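Metallo-beta-lactamase (Serratia marcescens, PDB 6K4X) probably hydrolyses the beta-lactam ring of antibiotics at a two-zinc site, here occupied by a sulfanylbenzoic acid inhibitor. Local coordinates at residues A[16-21]-A[159-164]; A[25-30]-A[210-215]; A[63-68]-A[86-91]; A[111-116]-A[148-153]. One frame throughout, in Å; residues are numbered along the deposited sequence. Where two conformers were deposited one is given.

Contact 1 (A[16-21]-A[159-164])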
loop_
_atom_site.group_PDB
_atom_site.type_symbol
_atom_site.label_atom_id
_atom_site.label_comp_id
_atom_site.label_asym_id
_atom_site.label_seq_id
_atom_site.Cartn_x
_atom_site.Cartn_y
_atom_site.Cartn_z
ATOM N N GLY A 16 12.029 10.500 9.454
ATOM C CA GLY A 16 13.283 9.811 9.272
ATOM C C GLY A 16 13.527 9.506 7.805
ATOM O O GLY A 16 13.618 10.399 6.982
ATOM N N ASN A 17 13.715 8.228 7.485
ATOM C CA ASN A 17 13.989 7.765 6.130
ATOM C C ASN A 17 12.729 7.294 5.384
ATOM O O ASN A 17 12.874 6.575 4.381
ATOM C CB ASN A 17 15.041 6.657 6.143
ATOM C CG ASN A 17 14.612 5.433 6.928
ATOM O OD1 ASN A 17 13.858 5.521 7.905
ATOM N ND2 ASN A 17 15.117 4.273 6.552
ATOM N N THR A 18 11.539 7.673 5.863
ATOM C CA THR A 18 10.293 7.381 5.181
ATOM C C THR A 18 9.844 8.612 4.400
ATOM O O THR A 18 9.555 9.645 5.013
ATOM C CB THR A 18 9.188 7.012 6.177
ATOM O OG1 THR A 18 9.522 5.778 6.827
ATOM C CG2 THR A 18 7.840 6.858 5.522
ATOM N N HIS A 19 9.762 8.466 3.084
ATOM C CA HIS A 19 9.437 9.590 2.183
ATOM C C HIS A 19 8.195 9.240 1.362
ATOM O O HIS A 19 8.115 8.117 0.821
ATOM C CB HIS A 19 10.598 9.891 1.228
ATOM C CG HIS A 19 11.929 9.871 1.896
ATOM N ND1 HIS A 19 12.383 10.907 2.684
ATOM C CD2 HIS A 19 12.860 8.898 1.953
ATOM C CE1 HIS A 19 13.577 10.570 3.155
ATOM N NE2 HIS A 19 13.883 9.335 2.741
ATOM N N TYR A 20 7.249 10.165 1.248
ATOM C CA TYR A 20 6.147 10.022 0.339
ATOM C C TYR A 20 6.607 10.430 -1.058
ATOM O O TYR A 20 7.088 11.543 -1.243
ATOM C CB TYR A 20 4.971 10.881 0.786
ATOM C CG TYR A 20 3.715 10.675 -0.019
ATOM C CD1 TYR A 20 3.534 11.286 -1.250
ATOM C CD2 TYR A 20 2.712 9.837 0.450
ATOM C CE1 TYR A 20 2.370 11.086 -1.972
ATOM C CE2 TYR A 20 1.540 9.645 -0.261
ATOM C CZ TYR A 20 1.370 10.261 -1.485
ATOM O OH TYR A 20 0.201 10.071 -2.171
ATOM N N VAL A 21 6.459 9.510 -2.021
ATOM C CA VAL A 21 6.865 9.724 -3.387
ATOM C C VAL A 21 5.736 9.391 -4.366
ATOM O O VAL A 21 5.979 9.277 -5.571
ATOM C CB VAL A 21 8.145 8.947 -3.738
ATOM C CG1 VAL A 21 9.340 9.475 -2.969
ATOM C CG2 VAL A 21 7.988 7.448 -3.569
ATOM N N TRP A 159 7.439 -1.079 9.317
ATOM C CA TRP A 159 8.836 -0.876 9.597
ATOM C C TRP A 159 8.988 0.182 10.677
ATOM O O TRP A 159 8.002 0.741 11.158
ATOM C CB TRP A 159 9.589 -0.492 8.329
ATOM C CG TRP A 159 9.133 0.794 7.707
ATOM C CD1 TRP A 159 9.578 2.053 7.980
ATOM C CD2 TRP A 159 8.152 0.937 6.669
ATOM N NE1 TRP A 159 8.933 2.968 7.192
ATOM C CE2 TRP A 159 8.057 2.308 6.366
ATOM C CE3 TRP A 159 7.376 0.031 5.944
ATOM C CZ2 TRP A 159 7.198 2.779 5.380
ATOM C CZ3 TRP A 159 6.523 0.493 4.973
ATOM C CH2 TRP A 159 6.451 1.851 4.689
ATOM N N GLN A 160 10.234 0.448 11.058
ATOM C CA GLN A 160 10.536 1.497 11.999
ATOM C C GLN A 160 11.438 2.517 11.335
ATOM O O GLN A 160 12.395 2.127 10.675
ATOM C CB GLN A 160 11.227 0.937 13.236
ATOM C CG GLN A 160 10.348 -0.055 13.977
ATOM C CD GLN A 160 10.710 -0.210 15.431
ATOM O OE1 GLN A 160 11.643 0.418 15.940
ATOM N NE2 GLN A 160 9.943 -1.043 16.114
ATOM N N SER A 161 11.140 3.803 11.528
ATOM C CA SER A 161 12.013 4.865 11.089
ATOM C C SER A 161 12.383 5.723 12.292
ATOM O O SER A 161 11.566 5.912 13.203
ATOM C CB SER A 161 11.361 5.730 10.027
ATOM O OG SER A 161 11.291 5.054 8.769
ATOM N N CYS A 162 13.599 6.276 12.273
ATOM C CA CYS A 162 14.130 6.938 13.437
ATOM C C CYS A 162 14.793 8.253 13.034
ATOM O O CYS A 162 15.330 8.393 11.942
ATOM C CB CYS A 162 15.144 6.055 14.160
ATOM S SG CYS A 162 14.583 4.380 14.574
ATOM N N GLU A 163 14.789 9.191 13.983
ATOM C CA GLU A 163 15.489 10.477 13.866
ATOM C C GLU A 163 16.330 10.672 15.132
ATOM O O GLU A 163 15.760 10.872 16.209
ATOM C CB GLU A 163 14.507 11.642 13.712
ATOM C CG GLU A 163 13.718 11.607 12.400
ATOM C CD GLU A 163 12.728 12.750 12.193
ATOM O OE1 GLU A 163 12.649 13.658 13.052
ATOM O OE2 GLU A 163 12.017 12.748 11.159
ATOM N N GLN A 164 17.653 10.553 15.022
ATOM C CA GLN A 164 18.566 10.728 16.162
ATOM C C GLN A 164 18.081 9.843 17.318
ATOM O O GLN A 164 18.067 10.226 18.496
ATOM C CB GLN A 164 18.675 12.203 16.561
ATOM C CG GLN A 164 19.372 13.069 15.523
ATOM C CD GLN A 164 20.873 13.024 15.638
ATOM O OE1 GLN A 164 21.429 13.006 16.748
ATOM N NE2 GLN A 164 21.533 12.997 14.495
HETATM O O HOH W 1 14.338 2.202 8.486
HETATM O O HOH W 2 15.424 4.998 10.375
#
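The backbones of Gly16 and Cys162 come within 5.1 Å at their CA atoms, yet no backbone-to-backbone hydrogen bond joins the segments: the polar links all use at least one side chain. Three side-chain hydrogen bonds form a relay. Trp159 NE1 gives its proton to Thr18 OG1 at 2.9 Å, nearly straight (166°) and almost in the indole plane, so the threonine oxygen sits at the ring edge. Thr18 OG1 then donates to Ser161 OG at 2.7 Å, and Ser161 OG in turn donates to Asn17 OD1 at 2.7 Å, tilted from the amide plane. With OG1 anti to its carbonyl carbon (chi1 -66°), Thr18 can serve both partners. A separate link runs from Gly16 N to Glu163 OE2 (2.8 Å), on the lone pair away from OE1; Asn233 also donates to that oxygen. Water 1 joins Asn17 ND2 to Gln160 O, and water 2 joins Asn17 OD1 to Cys162 N. The relay lies where strand 18-20 of the seven-stranded sheet meets strand 155-163 of the five-stranded one, with Leu31 of strand 29-31 and Val170 of strand 166-173 packed beside it.

Contact 2 (A[25-30]-A[210-215]). With ZN (zinc ion), chain C; D0U (4-azanyl-2-sulfanyl-benzoic acid), chain E.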
loop_
_atom_site.group_PDB
_atom_site.type_symbol
_atom_site.label_atom_id
_atom_site.label_comp_id
_atom_site.label_asym_id
_atom_site.label_seq_id
_atom_site.Cartn_x
_atom_site.Cartn_y
_atom_site.Cartn_z
ATOM N N GLY A 25 -3.101 11.275 -5.582
ATOM C CA GLY A 25 -4.216 10.442 -5.204
ATOM C C GLY A 25 -3.855 9.046 -4.747
ATOM O O GLY A 25 -4.738 8.356 -4.231
ATOM N N ILE A 26 -2.612 8.585 -4.969
ATOM C CA ILE A 26 -2.250 7.212 -4.582
ATOM C C ILE A 26 -0.913 7.251 -3.860
ATOM O O ILE A 26 0.049 7.836 -4.374
ATOM C CB ILE A 26 -2.175 6.242 -5.773
ATOM C CG1 ILE A 26 -3.506 6.137 -6.526
ATOM C CG2 ILE A 26 -1.705 4.881 -5.309
ATOM C CD1 ILE A 26 -4.599 5.424 -5.764
ATOM N N SER A 27 -0.831 6.603 -2.690
ATOM C CA SER A 27 0.388 6.591 -1.952
ATOM C C SER A 27 1.440 5.705 -2.617
ATOM O O SER A 27 1.161 4.630 -3.111
ATOM C CB SER A 27 0.165 6.096 -0.559
ATOM O OG SER A 27 -0.701 6.966 0.142
ATOM N N ALA A 28 2.687 6.164 -2.516
ATOM C CA ALA A 28 3.859 5.347 -2.714
ATOM C C ALA A 28 4.904 5.888 -1.748
ATOM O O ALA A 28 4.955 7.096 -1.491
ATOM C CB ALA A 28 4.353 5.354 -4.148
ATOM N N VAL A 29 5.701 4.992 -1.175
ATOM C CA VAL A 29 6.660 5.387 -0.173
ATOM C C VAL A 29 8.032 4.859 -0.552
ATOM O O VAL A 29 8.183 3.684 -0.901
ATOM C CB VAL A 29 6.234 4.904 1.223
ATOM C CG1 VAL A 29 7.396 4.857 2.202
ATOM C CG2 VAL A 29 5.124 5.781 1.766
ATOM N N LEU A 30 9.047 5.707 -0.381
ATOM C CA LEU A 30 10.416 5.267 -0.454
ATOM C C LEU A 30 10.994 5.198 0.950
ATOM O O LEU A 30 10.982 6.199 1.678
ATOM C CB LEU A 30 11.224 6.229 -1.311
ATOM C CG LEU A 30 12.621 5.727 -1.656
ATOM C CD1 LEU A 30 12.577 4.679 -2.746
ATOM C CD2 LEU A 30 13.529 6.863 -2.049
ATOM N N ILE A 210 2.576 5.830 12.786
ATOM C CA ILE A 210 2.333 6.595 11.555
ATOM C C ILE A 210 1.733 5.628 10.552
ATOM O O ILE A 210 2.423 4.687 10.136
ATOM C CB ILE A 210 3.631 7.198 10.999
ATOM C CG1 ILE A 210 4.236 8.185 11.998
ATOM C CG2 ILE A 210 3.389 7.819 9.621
ATOM C CD1 ILE A 210 5.655 8.607 11.645
ATOM N N ALA A 211 0.479 5.856 10.164
ATOM C CA ALA A 211 -0.152 5.048 9.121
ATOM C C ALA A 211 -0.200 5.848 7.831
ATOM O O ALA A 211 -0.628 7.009 7.822
ATOM C CB ALA A 211 -1.526 4.589 9.538
ATOM N N ILE A 212 0.246 5.215 6.752
ATOM C CA ILE A 212 0.153 5.734 5.417
ATOM C C ILE A 212 -0.763 4.783 4.664
ATOM O O ILE A 212 -0.396 3.634 4.432
ATOM C CB ILE A 212 1.532 5.835 4.746
ATOM C CG1 ILE A 212 2.458 6.743 5.556
ATOM C CG2 ILE A 212 1.388 6.305 3.317
ATOM C CD1 ILE A 212 3.927 6.422 5.458
ATOM N N ALA A 213 -1.981 5.220 4.356
ATOM C CA ALA A 213 -2.952 4.354 3.686
ATOM C C ALA A 213 -2.733 4.384 2.178
ATOM O O ALA A 213 -2.391 5.421 1.624
ATOM C CB ALA A 213 -4.351 4.776 4.029
ATOM N N ALA A 214 -2.961 3.244 1.525
ATOM C CA ALA A 214 -2.727 3.125 0.097
ATOM C C ALA A 214 -3.484 4.218 -0.678
ATOM O O ALA A 214 -2.944 4.822 -1.616
ATOM C CB ALA A 214 -3.100 1.736 -0.363
ATOM N N HIS A 215 -4.745 4.464 -0.317
ATOM C CA HIS A 215 -5.433 5.704 -0.668
ATOM C C HIS A 215 -5.170 6.713 0.437
ATOM O O HIS A 215 -5.660 6.555 1.555
ATOM C CB HIS A 215 -6.943 5.469 -0.849
ATOM C CG HIS A 215 -7.250 4.705 -2.095
ATOM N ND1 HIS A 215 -7.345 5.321 -3.338
ATOM C CD2 HIS A 215 -7.382 3.380 -2.331
ATOM C CE1 HIS A 215 -7.534 4.407 -4.264
ATOM N NE2 HIS A 215 -7.571 3.199 -3.683
HETATM ZN ZN ZN C . -7.242 1.429 -4.650
HETATM O O2 D0U E . -8.179 0.433 -2.840
HETATM C C7 D0U E . -9.395 0.558 -2.577
HETATM O O1 D0U E . -9.819 0.643 -1.388
HETATM C C3 D0U E . -10.416 0.594 -3.658
HETATM C C2 D0U E . -11.723 0.994 -3.264
HETATM C C4 D0U E . -10.151 0.275 -5.002
HETATM S S1 D0U E . -8.662 -0.117 -5.738
HETATM C C5 D0U E . -11.241 0.334 -5.899
HETATM C C6 D0U E . -12.529 0.709 -5.512
HETATM N N1 D0U E . -13.564 0.791 -6.435
HETATM C C1 D0U E . -12.747 1.056 -4.208
HETATM O O HOH W 3 -7.274 8.106 -3.501
#
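Ser27 meets the backbone around Ala213 and Ala214 where the two central sheets of the alpha-beta/beta-alpha metallo-beta-lactamase fold converge on the zinc site. Both of its donors find carbonyls. Ser27 N bonds Ala214 O at 3.0 Å with an angle of 167° at hydrogen, and Ser27 OG donates to the preceding carbonyl, Ala213 O, at 2.7 Å. Each donor stands somewhat out of its carbonyl plane. OG stands anti to the carbonyl carbon of its own residue (chi1 -63°), which turns it toward Ala213 while N serves Ala214, so one serine grips two successive carbonyls of a buried chain. Farther along, the contact becomes apolar: Val29 CG2 packs on Ile212 CD1 at 3.9 Å, the two side chains crossing at a slant, with Phe172 against Val29 and Val170 against Ile212.

Both nitrogens of His215 are also accounted for. Water 3, in the plane of the imidazole, accepts from ND1 and donates to Gly25 O, tying the ring to the loop of Gly25. NE2 binds the zinc ion that Asp76 and His77 hold with it; carboxylate O2 and sulfur S1 of the inhibitor complete five ligands. Inhibitor O2 lies at the ring edge as well. Ile26 runs alongside the imidazole, pointing the same way, and gives it an apolar neighbour next to the metal-binding end. The closest approach of these two side chains is from Ile26 CD1 to His215 CE1, 3.4 Å, while the bond from His215 NE2 to zinc measures 2.0 Å.

Contact 3 (A[63-68]-A[86-91])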
loop_
_atom_site.group_PDB
_atom_site.type_symbol
_atom_site.label_atom_id
_atom_site.label_comp_id
_atom_site.label_asym_id
_atom_site.label_seq_id
_atom_site.Cartn_x
_atom_site.Cartn_y
_atom_site.Cartn_z
ATOM N N SER A 63 18.383 3.262 -9.642
ATOM C CA SER A 63 19.130 2.015 -9.673
ATOM C C SER A 63 19.422 1.492 -8.261
ATOM O O SER A 63 19.760 0.335 -8.105
ATOM C CB SER A 63 20.413 2.168 -10.456
ATOM O OG SER A 63 21.240 3.125 -9.867
ATOM N N ASP A 64 19.275 2.356 -7.259
ATOM C CA ASP A 64 19.480 1.952 -5.872
ATOM C C ASP A 64 18.211 1.405 -5.208
ATOM O O ASP A 64 18.282 0.932 -4.088
ATOM C CB ASP A 64 20.026 3.106 -5.050
ATOM C CG ASP A 64 21.500 3.354 -5.307
ATOM O OD1 ASP A 64 22.203 2.423 -5.759
ATOM O OD2 ASP A 64 21.916 4.510 -5.086
ATOM N N VAL A 65 17.074 1.424 -5.908
ATOM C CA VAL A 65 15.851 0.801 -5.393
ATOM C C VAL A 65 15.934 -0.705 -5.655
ATOM O O VAL A 65 15.992 -1.136 -6.813
ATOM C CB VAL A 65 14.604 1.388 -6.065
ATOM C CG1 VAL A 65 13.350 0.691 -5.561
ATOM C CG2 VAL A 65 14.499 2.898 -5.877
ATOM N N LYS A 66 15.968 -1.497 -4.586
ATOM C CA LYS A 66 16.257 -2.921 -4.710
ATOM C C LYS A 66 15.012 -3.801 -4.629
ATOM O O LYS A 66 15.022 -4.898 -5.189
ATOM C CB LYS A 66 17.261 -3.349 -3.640
ATOM C CG LYS A 66 18.577 -2.589 -3.693
ATOM C CD LYS A 66 19.210 -2.484 -5.057
ATOM C CE LYS A 66 20.525 -1.733 -5.021
ATOM N NZ LYS A 66 21.118 -1.563 -6.359
ATOM N N TYR A 67 13.982 -3.326 -3.937
ATOM C CA TYR A 67 12.718 -4.056 -3.813
ATOM C C TYR A 67 11.579 -3.078 -4.052
ATOM O O TYR A 67 11.667 -1.909 -3.626
ATOM C CB TYR A 67 12.526 -4.656 -2.422
ATOM C CG TYR A 67 13.448 -5.798 -2.101
ATOM C CD1 TYR A 67 13.290 -7.009 -2.736
ATOM C CD2 TYR A 67 14.461 -5.687 -1.168
ATOM C CE1 TYR A 67 14.105 -8.091 -2.461
ATOM C CE2 TYR A 67 15.301 -6.763 -0.886
ATOM C CZ TYR A 67 15.121 -7.965 -1.539
ATOM O OH TYR A 67 15.915 -9.057 -1.285
ATOM N N ILE A 68 10.523 -3.559 -4.704
ATOM C CA ILE A 68 9.251 -2.869 -4.793
ATOM C C ILE A 68 8.237 -3.779 -4.103
ATOM O O ILE A 68 8.037 -4.922 -4.530
ATOM C CB ILE A 68 8.849 -2.597 -6.250
ATOM C CG1 ILE A 68 9.887 -1.747 -6.974
ATOM C CG2 ILE A 68 7.475 -1.957 -6.306
ATOM C CD1 ILE A 68 9.758 -1.723 -8.484
ATOM N N LYS A 86 11.320 -2.041 -14.287
ATOM C CA LYS A 86 12.241 -1.905 -15.420
ATOM C C LYS A 86 13.264 -0.802 -15.142
ATOM O O LYS A 86 14.441 -0.944 -15.460
ATOM C CB LYS A 86 11.472 -1.544 -16.694
ATOM C CG LYS A 86 10.696 -2.686 -17.321
ATOM C CD LYS A 86 9.951 -2.286 -18.570
ATOM C CE LYS A 86 8.658 -1.555 -18.282
ATOM N NZ LYS A 86 8.601 -0.207 -18.906
ATOM N N LEU A 87 12.806 0.325 -14.598
ATOM C CA LEU A 87 13.688 1.481 -14.380
ATOM C C LEU A 87 14.715 1.169 -13.290
ATOM O O LEU A 87 15.804 1.758 -13.299
ATOM C CB LEU A 87 12.888 2.726 -14.002
ATOM C CG LEU A 87 12.071 3.374 -15.118
ATOM C CD1 LEU A 87 11.152 4.429 -14.541
ATOM C CD2 LEU A 87 12.973 3.970 -16.184
ATOM N N THR A 88 14.363 0.338 -12.306
ATOM C CA THR A 88 15.170 0.155 -11.105
ATOM C C THR A 88 15.983 -1.138 -11.154
ATOM O O THR A 88 17.042 -1.194 -10.527
ATOM C CB THR A 88 14.299 0.122 -9.844
ATOM O OG1 THR A 88 13.355 -0.952 -9.956
ATOM C CG2 THR A 88 13.583 1.439 -9.617
ATOM N N GLY A 89 15.454 -2.170 -11.816
ATOM C CA GLY A 89 15.970 -3.530 -11.717
ATOM C C GLY A 89 15.518 -4.255 -10.461
ATOM O O GLY A 89 16.006 -5.359 -10.200
ATOM N N ALA A 90 14.601 -3.669 -9.676
ATOM C CA ALA A 90 14.189 -4.205 -8.387
ATOM C C ALA A 90 13.442 -5.529 -8.554
ATOM O O ALA A 90 12.872 -5.845 -9.599
ATOM C CB ALA A 90 13.332 -3.185 -7.673
ATOM N N THR A 91 13.397 -6.257 -7.451
ATOM C CA THR A 91 12.524 -7.413 -7.293
ATOM C C THR A 91 11.208 -6.948 -6.690
ATOM O O THR A 91 11.212 -6.135 -5.746
ATOM C CB THR A 91 13.164 -8.468 -6.400
ATOM O OG1 THR A 91 14.344 -8.907 -7.076
ATOM C CG2 THR A 91 12.266 -9.649 -6.130
HETATM O O HOH W 4 20.153 -1.349 -10.317
HETATM O O HOH W 5 17.663 -2.765 -8.363
#
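Ala90 turns its CB toward the carbonyl oxygens of Val65 and Lys66, 3.5 Å from each O, and also meets Ile68 CG1 with it at 3.8 Å. Thr88 adds its methyl: CG2 lies 3.7 Å from Val65 CB, the two side chains running at a slant to one another, and Ile68 CD1 touches Thr88 OG1. Next to these contacts the backbones pair in parallel. Thr91 N donates to Lys66 O, from above the carbonyl plane, and Ile68 N donates to Thr91 O at 2.9 Å. Tyr67 and Thr91 are bridge partners whose side chains lie on one sheet face and point the same way; Tyr67 CD1 rests 3.9 Å from Thr91 CB, with Thr91 O at the ring edge.

This is the closing end of a beta-alpha-beta crossover: strand 65-69 leads through helices 75-78 and 81-88 into strand 91-95, its parallel neighbour. Gly89, with positive phi, leaves helix 81-88, and Thr88 shapes the exit. Its OG1 takes a bond from Ala90 N at 3.0 Å, an ST turn, and the same hydroxyl donates back to Met84 O; chi1 of 59° puts it between N and carbonyl carbon. Beyond lies Lys66, folded so that NZ donates to Ser63 O, within the carbonyl plane. Gln85 NE2, from within the helix, holds Ala90 O, and Leu39 of strand 37-40 packs on Val65.

Contact 4 (A[111-116]-A[148-153]). With ZN (zinc ion), chain B; D0U (4-azanyl-2-sulfanyl-benzoic acid), chain E.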
loop_
_atom_site.group_PDB
_atom_site.type_symbol
_atom_site.label_atom_id
_atom_site.label_comp_id
_atom_site.label_asym_id
_atom_site.label_seq_id
_atom_site.Cartn_x
_atom_site.Cartn_y
_atom_site.Cartn_z
ATOM N N ASP A 111 -11.672 -12.192 -7.287
ATOM C CA ASP A 111 -11.703 -10.794 -6.832
ATOM C C ASP A 111 -13.146 -10.317 -6.850
ATOM O O ASP A 111 -13.814 -10.448 -7.868
ATOM C CB ASP A 111 -10.816 -9.951 -7.738
ATOM C CG ASP A 111 -10.571 -8.540 -7.236
ATOM O OD1 ASP A 111 -11.542 -7.836 -6.915
ATOM O OD2 ASP A 111 -9.388 -8.163 -7.190
ATOM N N PRO A 112 -13.686 -9.763 -5.745
ATOM C CA PRO A 112 -15.061 -9.268 -5.764
ATOM C C PRO A 112 -15.350 -8.273 -6.894
ATOM O O PRO A 112 -16.485 -8.200 -7.351
ATOM C CB PRO A 112 -15.206 -8.591 -4.400
ATOM C CG PRO A 112 -14.252 -9.372 -3.508
ATOM C CD PRO A 112 -13.076 -9.673 -4.408
ATOM N N GLN A 113 -14.343 -7.510 -7.339
ATOM C CA GLN A 113 -14.529 -6.567 -8.428
ATOM C C GLN A 113 -14.396 -7.202 -9.812
ATOM O O GLN A 113 -14.563 -6.495 -10.815
ATOM C CB GLN A 113 -13.562 -5.395 -8.281
ATOM C CG GLN A 113 -13.883 -4.495 -7.108
ATOM C CD GLN A 113 -12.928 -3.330 -7.063
ATOM O OE1 GLN A 113 -13.087 -2.351 -7.793
ATOM N NE2 GLN A 113 -11.879 -3.424 -6.264
ATOM N N PHE A 114 -14.096 -8.492 -9.913
ATOM C CA PHE A 114 -13.939 -9.121 -11.213
ATOM C C PHE A 114 -15.189 -8.891 -12.066
ATOM O O PHE A 114 -16.334 -9.120 -11.628
ATOM C CB PHE A 114 -13.713 -10.622 -11.057
ATOM C CG PHE A 114 -13.434 -11.334 -12.351
ATOM C CD1 PHE A 114 -12.154 -11.340 -12.887
ATOM C CD2 PHE A 114 -14.441 -12.006 -13.019
ATOM C CE1 PHE A 114 -11.887 -12.021 -14.068
ATOM C CE2 PHE A 114 -14.172 -12.653 -14.217
ATOM C CZ PHE A 114 -12.898 -12.669 -14.735
ATOM N N GLY A 115 -14.944 -8.434 -13.293
ATOM C CA GLY A 115 -15.995 -7.994 -14.215
ATOM C C GLY A 115 -15.952 -6.495 -14.418
ATOM O O GLY A 115 -16.497 -5.976 -15.413
ATOM N N SER A 116 -15.313 -5.784 -13.484
ATOM C CA SER A 116 -15.342 -4.334 -13.468
ATOM C C SER A 116 -13.930 -3.742 -13.371
ATOM O O SER A 116 -13.776 -2.527 -13.340
ATOM C CB SER A 116 -16.227 -3.813 -12.359
ATOM O OG SER A 116 -15.622 -4.004 -11.086
ATOM N N PRO A 148 -5.731 -9.957 3.621
ATOM C CA PRO A 148 -6.608 -10.293 2.501
ATOM C C PRO A 148 -8.027 -9.746 2.684
ATOM O O PRO A 148 -8.441 -9.314 3.775
ATOM C CB PRO A 148 -6.606 -11.824 2.529
ATOM C CG PRO A 148 -6.455 -12.151 4.003
ATOM C CD PRO A 148 -5.438 -11.126 4.471
ATOM N N GLY A 149 -8.777 -9.811 1.601
ATOM C CA GLY A 149 -10.178 -9.532 1.616
ATOM C C GLY A 149 -10.582 -8.664 0.453
ATOM O O GLY A 149 -11.436 -9.028 -0.338
ATOM N N HIS A 150 -9.954 -7.499 0.320
ATOM C CA HIS A 150 -10.069 -6.683 -0.908
ATOM C C HIS A 150 -9.448 -7.422 -2.099
ATOM O O HIS A 150 -9.962 -7.325 -3.221
ATOM C CB HIS A 150 -9.506 -5.301 -0.635
ATOM C CG HIS A 150 -9.575 -4.347 -1.767
ATOM N ND1 HIS A 150 -10.686 -3.598 -2.010
ATOM C CD2 HIS A 150 -8.646 -3.965 -2.667
ATOM C CE1 HIS A 150 -10.426 -2.768 -3.021
ATOM N NE2 HIS A 150 -9.191 -3.006 -3.482
ATOM N N THR A 151 -8.349 -8.131 -1.824
ATOM C CA THR A 151 -7.748 -9.086 -2.738
ATOM C C THR A 151 -7.211 -10.224 -1.884
ATOM O O THR A 151 -6.931 -10.032 -0.696
ATOM C CB THR A 151 -6.587 -8.514 -3.585
ATOM O OG1 THR A 151 -5.462 -8.247 -2.732
ATOM C CG2 THR A 151 -6.959 -7.316 -4.425
ATOM N N GLU A 152 -7.018 -11.397 -2.485
ATOM C CA GLU A 152 -6.559 -12.518 -1.675
ATOM C C GLU A 152 -5.115 -12.331 -1.200
ATOM O O GLU A 152 -4.761 -12.787 -0.107
ATOM C CB GLU A 152 -6.639 -13.817 -2.476
ATOM C CG GLU A 152 -8.036 -14.359 -2.692
ATOM C CD GLU A 152 -8.102 -15.778 -3.222
ATOM O OE1 GLU A 152 -7.037 -16.348 -3.489
ATOM O OE2 GLU A 152 -9.233 -16.314 -3.339
ATOM N N GLY A 153 -4.281 -11.656 -2.005
ATOM C CA GLY A 153 -2.862 -11.532 -1.661
ATOM C C GLY A 153 -2.487 -10.182 -1.068
ATOM O O GLY A 153 -1.309 -9.846 -1.045
HETATM ZN ZN ZN B . -8.072 -2.163 -4.934
HETATM O O2 D0U E . -8.179 0.433 -2.840
HETATM C C7 D0U E . -9.395 0.558 -2.577
HETATM O O1 D0U E . -9.819 0.643 -1.388
HETATM C C3 D0U E . -10.416 0.594 -3.658
HETATM C C2 D0U E . -11.723 0.994 -3.264
HETATM C C4 D0U E . -10.151 0.275 -5.002
HETATM S S1 D0U E . -8.662 -0.117 -5.738
HETATM C C5 D0U E . -11.241 0.334 -5.899
HETATM C C6 D0U E . -12.529 0.709 -5.512
HETATM N N1 D0U E . -13.564 0.791 -6.435
HETATM C C1 D0U E . -12.747 1.056 -4.208
HETATM O O HOH W 6 -11.590 -5.992 -4.914
#
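The amide of Gln113 and the imidazole of His150 meet at 55° between their planes, with Gln113 NE2 3.6 Å from His150 CE1, an oblique approach that is not a hydrogen bond. Over the centre of one imidazole face, 3.8 Å above its plane, stands water 6. The inhibitor ring also comes in obliquely, its C3 at 3.4 Å from His150 CE1, and His72 packs edge-to-face with the same imidazole. At the rim of the ring NE2 binds zinc at 2.0 Å, while ND1 donates to Thr177 O; with both nitrogens engaged, the turn of the ring about its CB-CG bond is restrained. With CG anti to the backbone N (chi1 -179°), His150 swings its ring back toward Gln113 although its CB starts away from segment 111-116.

This zinc occupies the three-histidine site of the metallo-beta-lactamase superfamily. His72 and His74, from the HxHxDH sequence, are its other protein ligands, and inhibitor S1 is the fourth ligand, a sulfur that also reaches the second zinc. Outward from the metal, Asp111 OD2 accepts from His74 NE2, while OD1 accepts from Gln113 N at 2.9 Å, an Asx turn that overlaps a type I beta turn from Asp111 to Phe114. Water 6 ties the loops together: it accepts from Gln113 NE2 and is 2.7 Å from both Asp111 OD1 and His150 O. Asp111 OD2 also touches Thr151 CG2, at 3.8 Å, the two side chains lying alongside.

In the fold
From the N terminus, segment 16-21 opens contact 1 and segment 25-30 opens contact 2; the two segments are joined by backbone bonds between strands 18-20 and 29-31 of the seven-stranded sheet. Contact 3 closes first, a short loop through helices 75-78 and 81-88 that joins two neighbouring strands of that sheet. Contact 4 follows in series, bringing together two loops beside the zinc ions. Both are nested inside the larger loops. Contact 1 then closes at strand 155-163 and contact 2 later, at strand 210-213, so these two cross, and each joins the seven-stranded to the five-stranded sheet. Contacts 2 and 3 touch through Leu30 and Val65, while contacts 2 and 4 meet the inhibitor from different zinc ions.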